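Local coordinates for nuclear inclusion protein A (Tobacco vein mottling virus, PDB 3MMG), which probably cleaves peptide bonds as a 3C-type cysteine protease of the chymotrypsin-like PA clan, at residues 39-45 / 81-87; 70-76 / 195-201. The protein carries 3 engineered substitutions. One frame throughout, in Å; residues are numbered along the deposited sequence.

How the contacts relate
Both contacts build on the first, N-terminal barrel of the chymotrypsin-like fold, and their centres lie about 10 Å apart. Along the chain the segments alternate: 39-45, 70-76, 81-87, 195-201. Contact 1 pairs strands 40-43 and 83-86, its centre about 8 Å from that of the chain, while contact 2 sits about 17 Å from the same point, where strand 74-76 meets a loop that follows the second barrel. Strands 83-86 and 74-76 are antiparallel neighbours, joined by probable backbone hydrogen bonds from Lys75 N to Val84 O, 2.8 Å, and from Lys86 N to Gln73 O. The sheet therefore continues from contact 1 into contact 2, where loop 195-201 pairs alongside edge strand 74-76 by a single bridge.

Contact 1 of 2, residues 39-45 / 81-87; sequences PYIIANQ and DIIVIKM
The Tyr40 ring meets Lys86 CG and Val84 CG1 obliquely, has Ile85 O near its plane at the edge and Pro39 CG over the centre of one face; the nearly parallel ring of Trp197 lies displaced beyond its rim. This is one end of an antiparallel strand pair, 40-43 with 83-86, in a barrel of the chymotrypsin-like fold. Tyr40 CE2 lies 3.8 Å from Lys86 CG, the two side chains pointing the same way. On that face Ile42 CG2 packs beside Ile82 CG2 at 4.0 Å, with Phe186 of helix 186-192 over Ile42 and Val84. Across the sheet, Met87 CG lies 3.9 Å from Ile41 CG1, and the bent chain beyond it (chi2 -69°) curls CE back to the same carbon. Leu21 of strand 18-25 covers Ile41 and Ala43. Backbone bonds link Ile41 with Ile85 and Ala43 with Ile83, both ways.

At the other end, Asn44 ND2 reaches Asp81 OD2 from above the carboxylate plane, at 3.1 Å, and also bonds His167 O. The same Asp81 oxygen bonds Ser168 OG and His46 ND1, consistent with the Asp-His pair of a catalytic triad. Gln45 NE2 donates a hydrogen bond to Ile82 O, 3.2 Å, from above the carbonyl plane.

Contact 2 of 2, residues 70-76 / 195-201; sequences TQLQMKP and DGWCKNW
A single antiparallel beta bridge, Met74 with Cys198, ties the loop after helix 186-192 to the edge strand 74-76 of the first chymotrypsin-like barrel. Met74 N gives a 2.8 Å bond to Cys198 O, and the return bond from Cys198 N to Met74 O is longer, 3.2 Å. Beside the bridge, Lys75 crosses Trp197 at about a right angle. The bend at chi3 (-76°) lays its CE over one face of the indole, 3.5 Å from the centroid of the five-membered ring, a CH-pi contact. The extended last torsion carries NZ past it to an off-centre cation-pi contact, 4.0 Å from the same centroid. From there Lys75 NZ donates to Asp195 O at 2.9 Å, nearly straight in line with the carbonyl, and further bonds to Tyr190 O and Ala193 O leave the ammonium gripped by three carbonyls around the helix's C-terminal end.

On the other side of the bridge from Trp197, Trp201 slides past Pro76, whose CB is 3.6 Å from Trp201 NE1, while the extended Met74 makes an oblique Met-aromatic contact, SD to Trp201 CE3 4.0 Å. A water links the two backbones beside the bridge, donating to Met74 O and Gly196 O, 2.9 Å from each.

Contact 1 of 2, residues 39-45 / 81-87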
loop_
_atom_site.group_PDB
_atom_site.type_symbol
_atom_site.label_atom_id
_atom_site.label_comp_id
_atom_site.label_asym_id
_atom_site.label_seq_id
_atom_site.Cartn_x
_atom_site.Cartn_y
_atom_site.Cartn_z
ATOM N N PRO A 39 2.711 15.563 0.009
ATOM C CA PRO A 39 2.334 15.596 -1.395
ATOM C C PRO A 39 2.481 14.234 -2.095
ATOM O O PRO A 39 2.392 14.157 -3.340
ATOM C CB PRO A 39 3.352 16.579 -1.978
ATOM C CG PRO A 39 4.591 16.267 -1.193
ATOM C CD PRO A 39 4.099 16.029 0.208
ATOM N N TYR A 40 2.703 13.182 -1.309
ATOM C CA TYR A 40 3.016 11.866 -1.847
ATOM C C TYR A 40 1.872 10.885 -1.669
ATOM O O TYR A 40 1.142 10.938 -0.669
ATOM C CB TYR A 40 4.264 11.276 -1.158
ATOM C CG TYR A 40 5.428 12.230 -1.134
ATOM C CD1 TYR A 40 5.877 12.779 0.065
ATOM C CD2 TYR A 40 6.075 12.581 -2.319
ATOM C CE1 TYR A 40 6.949 13.702 0.084
ATOM C CE2 TYR A 40 7.145 13.487 -2.319
ATOM C CZ TYR A 40 7.576 14.032 -1.119
ATOM O OH TYR A 40 8.635 14.932 -1.109
ATOM N N ILE A 41 1.745 9.996 -2.645
ATOM C CA ILE A 41 0.875 8.823 -2.561
ATOM C C ILE A 41 1.743 7.581 -2.601
ATOM O O ILE A 41 2.549 7.420 -3.515
ATOM C CB ILE A 41 -0.113 8.755 -3.773
ATOM C CG1 ILE A 41 -0.903 10.073 -3.909
ATOM C CG2 ILE A 41 -1.076 7.556 -3.651
ATOM C CD1 ILE A 41 -1.748 10.399 -2.732
ATOM N N ILE A 42 1.575 6.718 -1.604
ATOM C CA ILE A 42 2.348 5.479 -1.500
ATOM C C ILE A 42 1.415 4.388 -1.995
ATOM O O ILE A 42 0.256 4.286 -1.537
ATOM C CB ILE A 42 2.732 5.211 -0.037
ATOM C CG1 ILE A 42 3.703 6.288 0.516
ATOM C CG2 ILE A 42 3.277 3.790 0.131
ATOM C CD1 ILE A 42 3.579 6.499 2.025
ATOM N N ALA A 43 1.881 3.589 -2.948
ATOM C CA ALA A 43 1.020 2.577 -3.544
ATOM C C ALA A 43 1.828 1.334 -3.896
ATOM O O ALA A 43 3.046 1.329 -3.767
ATOM C CB ALA A 43 0.328 3.141 -4.797
ATOM N N ASN A 44 1.144 0.288 -4.349
ATOM C CA ASN A 44 1.854 -0.861 -4.941
ATOM C C ASN A 44 2.444 -0.479 -6.300
ATOM O O ASN A 44 1.802 0.235 -7.064
ATOM C CB ASN A 44 0.905 -2.029 -5.180
ATOM C CG ASN A 44 0.270 -2.546 -3.904
ATOM O OD1 ASN A 44 -0.819 -2.120 -3.543
ATOM N ND2 ASN A 44 0.971 -3.430 -3.192
ATOM N N GLN A 45 3.647 -0.969 -6.620
ATOM C CA GLN A 45 4.133 -0.859 -8.027
ATOM C C GLN A 45 3.158 -1.425 -9.048
ATOM O O GLN A 45 3.004 -0.859 -10.143
ATOM C CB GLN A 45 5.498 -1.532 -8.228
ATOM C CG GLN A 45 6.632 -0.736 -7.610
ATOM C CD GLN A 45 7.976 -1.365 -7.863
ATOM O OE1 GLN A 45 8.108 -2.190 -8.746
ATOM N NE2 GLN A 45 8.978 -0.971 -7.092
ATOM N N ASP A 81 7.233 -4.410 -4.044
ATOM C CA ASP A 81 6.000 -3.918 -4.675
ATOM C C ASP A 81 5.462 -2.649 -4.013
ATOM O O ASP A 81 4.282 -2.601 -3.662
ATOM C CB ASP A 81 4.945 -5.028 -4.677
ATOM C CG ASP A 81 3.705 -4.661 -5.481
ATOM O OD1 ASP A 81 3.823 -3.840 -6.433
ATOM O OD2 ASP A 81 2.635 -5.203 -5.156
ATOM N N ILE A 82 6.334 -1.651 -3.842
ATOM C CA ILE A 82 5.981 -0.309 -3.343
ATOM C C ILE A 82 6.545 0.793 -4.255
ATOM O O ILE A 82 7.683 0.712 -4.739
ATOM C CB ILE A 82 6.473 -0.075 -1.892
ATOM C CG1 ILE A 82 5.948 -1.195 -0.963
ATOM C CG2 ILE A 82 6.009 1.333 -1.380
ATOM C CD1 ILE A 82 6.412 -1.090 0.506
ATOM N N ILE A 83 5.736 1.825 -4.481
ATOM C CA ILE A 83 6.147 2.984 -5.268
ATOM C C ILE A 83 5.622 4.240 -4.579
ATOM O O ILE A 83 4.601 4.185 -3.903
ATOM C CB ILE A 83 5.654 2.896 -6.738
ATOM C CG1 ILE A 83 6.315 3.992 -7.585
ATOM C CG2 ILE A 83 4.123 2.957 -6.835
ATOM C CD1 ILE A 83 6.519 3.571 -9.003
ATOM N N VAL A 84 6.353 5.339 -4.715
ATOM C CA VAL A 84 5.929 6.624 -4.187
ATOM C C VAL A 84 5.678 7.525 -5.391
ATOM O O VAL A 84 6.487 7.576 -6.306
ATOM C CB VAL A 84 6.967 7.268 -3.220
ATOM C CG1 VAL A 84 6.389 8.509 -2.604
ATOM C CG2 VAL A 84 7.370 6.281 -2.078
ATOM N N ILE A 85 4.536 8.203 -5.392
ATOM C CA ILE A 85 4.148 9.078 -6.508
ATOM C C ILE A 85 4.060 10.486 -5.959
ATOM O O ILE A 85 3.415 10.712 -4.933
ATOM C CB ILE A 85 2.749 8.674 -7.076
ATOM C CG1 ILE A 85 2.675 7.165 -7.389
ATOM C CG2 ILE A 85 2.400 9.492 -8.303
ATOM C CD1 ILE A 85 1.278 6.643 -7.337
ATOM N N LYS A 86 4.693 11.447 -6.639
ATOM C CA LYS A 86 4.633 12.825 -6.178
ATOM C C LYS A 86 3.490 13.550 -6.891
ATOM O O LYS A 86 3.386 13.504 -8.106
ATOM C CB LYS A 86 5.953 13.564 -6.429
ATOM C CG LYS A 86 6.042 14.888 -5.666
ATOM C CD LYS A 86 7.338 15.627 -5.934
ATOM C CE LYS A 86 7.397 16.924 -5.109
ATOM N NZ LYS A 86 8.819 17.354 -4.855
ATOM N N MET A 87 2.650 14.227 -6.125
ATOM C CA MET A 87 1.528 14.938 -6.718
ATOM C C MET A 87 1.931 16.362 -7.105
ATOM O O MET A 87 2.859 16.961 -6.521
ATOM C CB MET A 87 0.369 14.970 -5.726
ATOM C CG MET A 87 -0.215 13.575 -5.413
ATOM S SD MET A 87 -1.086 12.896 -6.842
ATOM C CE MET A 87 0.050 11.632 -7.384
#

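Contact 2 of 2, residues 70-76 / 195-201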
loop_
_atom_site.group_PDB
_atom_site.type_symbol
_atom_site.label_atom_id
_atom_site.label_comp_id
_atom_site.label_asym_id
_atom_site.label_seq_id
_atom_site.Cartn_x
_atom_site.Cartn_y
_atom_site.Cartn_z
ATOM N N THR A 70 1.657 8.788 -16.518
ATOM C CA THR A 70 3.050 8.851 -16.995
ATOM C C THR A 70 3.717 10.226 -16.853
ATOM O O THR A 70 4.932 10.358 -16.987
ATOM C CB THR A 70 3.199 8.308 -18.445
ATOM O OG1 THR A 70 2.385 9.063 -19.341
ATOM C CG2 THR A 70 2.794 6.853 -18.529
ATOM N N GLN A 71 2.926 11.260 -16.580
ATOM C CA GLN A 71 3.482 12.592 -16.368
ATOM C C GLN A 71 3.990 12.804 -14.953
ATOM O O GLN A 71 4.617 13.823 -14.665
ATOM C CB GLN A 71 2.434 13.668 -16.687
ATOM C CG GLN A 71 1.256 13.697 -15.707
ATOM C CD GLN A 71 0.232 14.721 -16.096
ATOM O OE1 GLN A 71 0.399 15.908 -15.833
ATOM N NE2 GLN A 71 -0.835 14.272 -16.721
ATOM N N LEU A 72 3.691 11.861 -14.059
ATOM C CA LEU A 72 3.994 12.056 -12.646
ATOM C C LEU A 72 5.391 11.594 -12.284
ATOM O O LEU A 72 5.856 10.606 -12.815
ATOM C CB LEU A 72 2.980 11.306 -11.792
ATOM C CG LEU A 72 1.483 11.605 -12.013
ATOM C CD1 LEU A 72 0.622 10.528 -11.353
ATOM C CD2 LEU A 72 1.120 12.975 -11.475
ATOM N N GLN A 73 6.047 12.331 -11.393
ATOM C CA GLN A 73 7.327 11.906 -10.806
ATOM C C GLN A 73 7.063 10.748 -9.871
ATOM O O GLN A 73 6.132 10.797 -9.053
ATOM C CB GLN A 73 7.977 13.037 -10.007
ATOM C CG GLN A 73 8.431 14.209 -10.864
ATOM C CD GLN A 73 9.428 15.078 -10.154
ATOM O OE1 GLN A 73 9.098 15.754 -9.183
ATOM N NE2 GLN A 73 10.667 15.076 -10.639
ATOM N N MET A 74 7.888 9.713 -9.986
ATOM C CA MET A 74 7.729 8.536 -9.121
ATOM C C MET A 74 9.075 8.080 -8.572
ATOM O O MET A 74 10.125 8.406 -9.135
ATOM C CB MET A 74 7.045 7.415 -9.892
ATOM C CG MET A 74 5.585 7.736 -10.290
ATOM S SD MET A 74 4.765 6.358 -11.065
ATOM C CE MET A 74 3.297 7.228 -11.659
ATOM N N LYS A 75 9.038 7.369 -7.443
ATOM C CA LYS A 75 10.245 6.831 -6.811
ATOM C C LYS A 75 9.921 5.402 -6.370
ATOM O O LYS A 75 9.206 5.210 -5.375
ATOM C CB LYS A 75 10.642 7.681 -5.601
ATOM C CG LYS A 75 12.023 7.374 -5.034
ATOM C CD LYS A 75 12.323 8.226 -3.809
ATOM C CE LYS A 75 12.669 9.671 -4.168
ATOM N NZ LYS A 75 13.100 10.453 -2.939
ATOM N N PRO A 76 10.390 4.396 -7.135
ATOM C CA PRO A 76 10.154 3.020 -6.695
ATOM C C PRO A 76 11.018 2.654 -5.490
ATOM O O PRO A 76 12.135 3.160 -5.337
ATOM C CB PRO A 76 10.568 2.185 -7.919
ATOM C CG PRO A 76 11.655 3.017 -8.571
ATOM C CD PRO A 76 11.122 4.447 -8.423
ATOM N N ASP A 195 16.343 14.006 -3.782
ATOM C CA ASP A 195 16.866 13.302 -4.954
ATOM C C ASP A 195 16.073 12.041 -5.281
ATOM O O ASP A 195 15.188 11.634 -4.512
ATOM C CB ASP A 195 18.340 12.935 -4.723
ATOM C CG ASP A 195 19.287 14.081 -5.039
ATOM O OD1 ASP A 195 18.816 15.165 -5.463
ATOM O OD2 ASP A 195 20.513 13.894 -4.873
ATOM N N GLY A 196 16.382 11.455 -6.439
ATOM C CA GLY A 196 15.912 10.121 -6.810
ATOM C C GLY A 196 14.562 9.993 -7.505
ATOM O O GLY A 196 14.068 8.876 -7.658
ATOM N N TRP A 197 13.976 11.114 -7.927
ATOM C CA TRP A 197 12.671 11.117 -8.610
ATOM C C TRP A 197 12.841 11.032 -10.120
ATOM O O TRP A 197 13.841 11.508 -10.662
ATOM C CB TRP A 197 11.894 12.392 -8.274
ATOM C CG TRP A 197 11.458 12.443 -6.840
ATOM C CD1 TRP A 197 12.066 13.117 -5.811
ATOM C CD2 TRP A 197 10.333 11.770 -6.273
ATOM N NE1 TRP A 197 11.375 12.903 -4.631
ATOM C CE2 TRP A 197 10.308 12.081 -4.888
ATOM C CE3 TRP A 197 9.340 10.934 -6.801
ATOM C CZ2 TRP A 197 9.328 11.570 -4.024
ATOM C CZ3 TRP A 197 8.364 10.434 -5.938
ATOM C CH2 TRP A 197 8.367 10.763 -4.574
ATOM N N CYS A 198 11.868 10.439 -10.806
ATOM C CA CYS A 198 11.883 10.461 -12.265
ATOM C C CYS A 198 10.491 10.312 -12.879
ATOM O O CYS A 198 9.561 9.829 -12.222
ATOM C CB CYS A 198 12.859 9.409 -12.812
ATOM S SG CYS A 198 12.244 7.725 -12.833
ATOM N N LYS A 199 10.346 10.727 -14.139
ATOM C CA LYS A 199 9.060 10.613 -14.844
ATOM C C LYS A 199 9.009 9.433 -15.806
ATOM O O LYS A 199 7.957 9.114 -16.349
ATOM C CB LYS A 199 8.731 11.909 -15.603
ATOM C CG LYS A 199 8.109 12.983 -14.748
ATOM C CD LYS A 199 7.785 14.223 -15.571
ATOM C CE LYS A 199 7.266 15.343 -14.680
ATOM N NZ LYS A 199 8.331 15.899 -13.792
ATOM N N ASN A 200 10.140 8.759 -15.993
ATOM C CA ASN A 200 10.218 7.731 -17.024
ATOM C C ASN A 200 10.272 6.291 -16.507
ATOM O O ASN A 200 10.675 5.378 -17.237
ATOM C CB ASN A 200 11.364 8.061 -17.988
ATOM C CG ASN A 200 11.118 9.362 -18.734
ATOM O OD1 ASN A 200 10.299 9.408 -19.659
ATOM N ND2 ASN A 200 11.793 10.434 -18.313
ATOM N N TRP A 201 9.855 6.111 -15.250
ATOM C CA TRP A 201 9.712 4.793 -14.623
ATOM C C TRP A 201 8.585 3.964 -15.239
ATOM O O TRP A 201 7.477 4.443 -15.458
ATOM C CB TRP A 201 9.467 4.922 -13.110
ATOM C CG TRP A 201 9.337 3.582 -12.435
ATOM C CD1 TRP A 201 10.358 2.803 -11.988
ATOM C CD2 TRP A 201 8.126 2.851 -12.174
ATOM N NE1 TRP A 201 9.864 1.632 -11.454
ATOM C CE2 TRP A 201 8.498 1.634 -11.554
ATOM C CE3 TRP A 201 6.768 3.106 -12.398
ATOM C CZ2 TRP A 201 7.554 0.680 -11.139
ATOM C CZ3 TRP A 201 5.826 2.149 -12.000
ATOM C CH2 TRP A 201 6.226 0.950 -11.382
HETATM O O HOH W 1 5.587 8.636 -14.449
HETATM O O HOH W 2 12.699 7.261 -9.591
#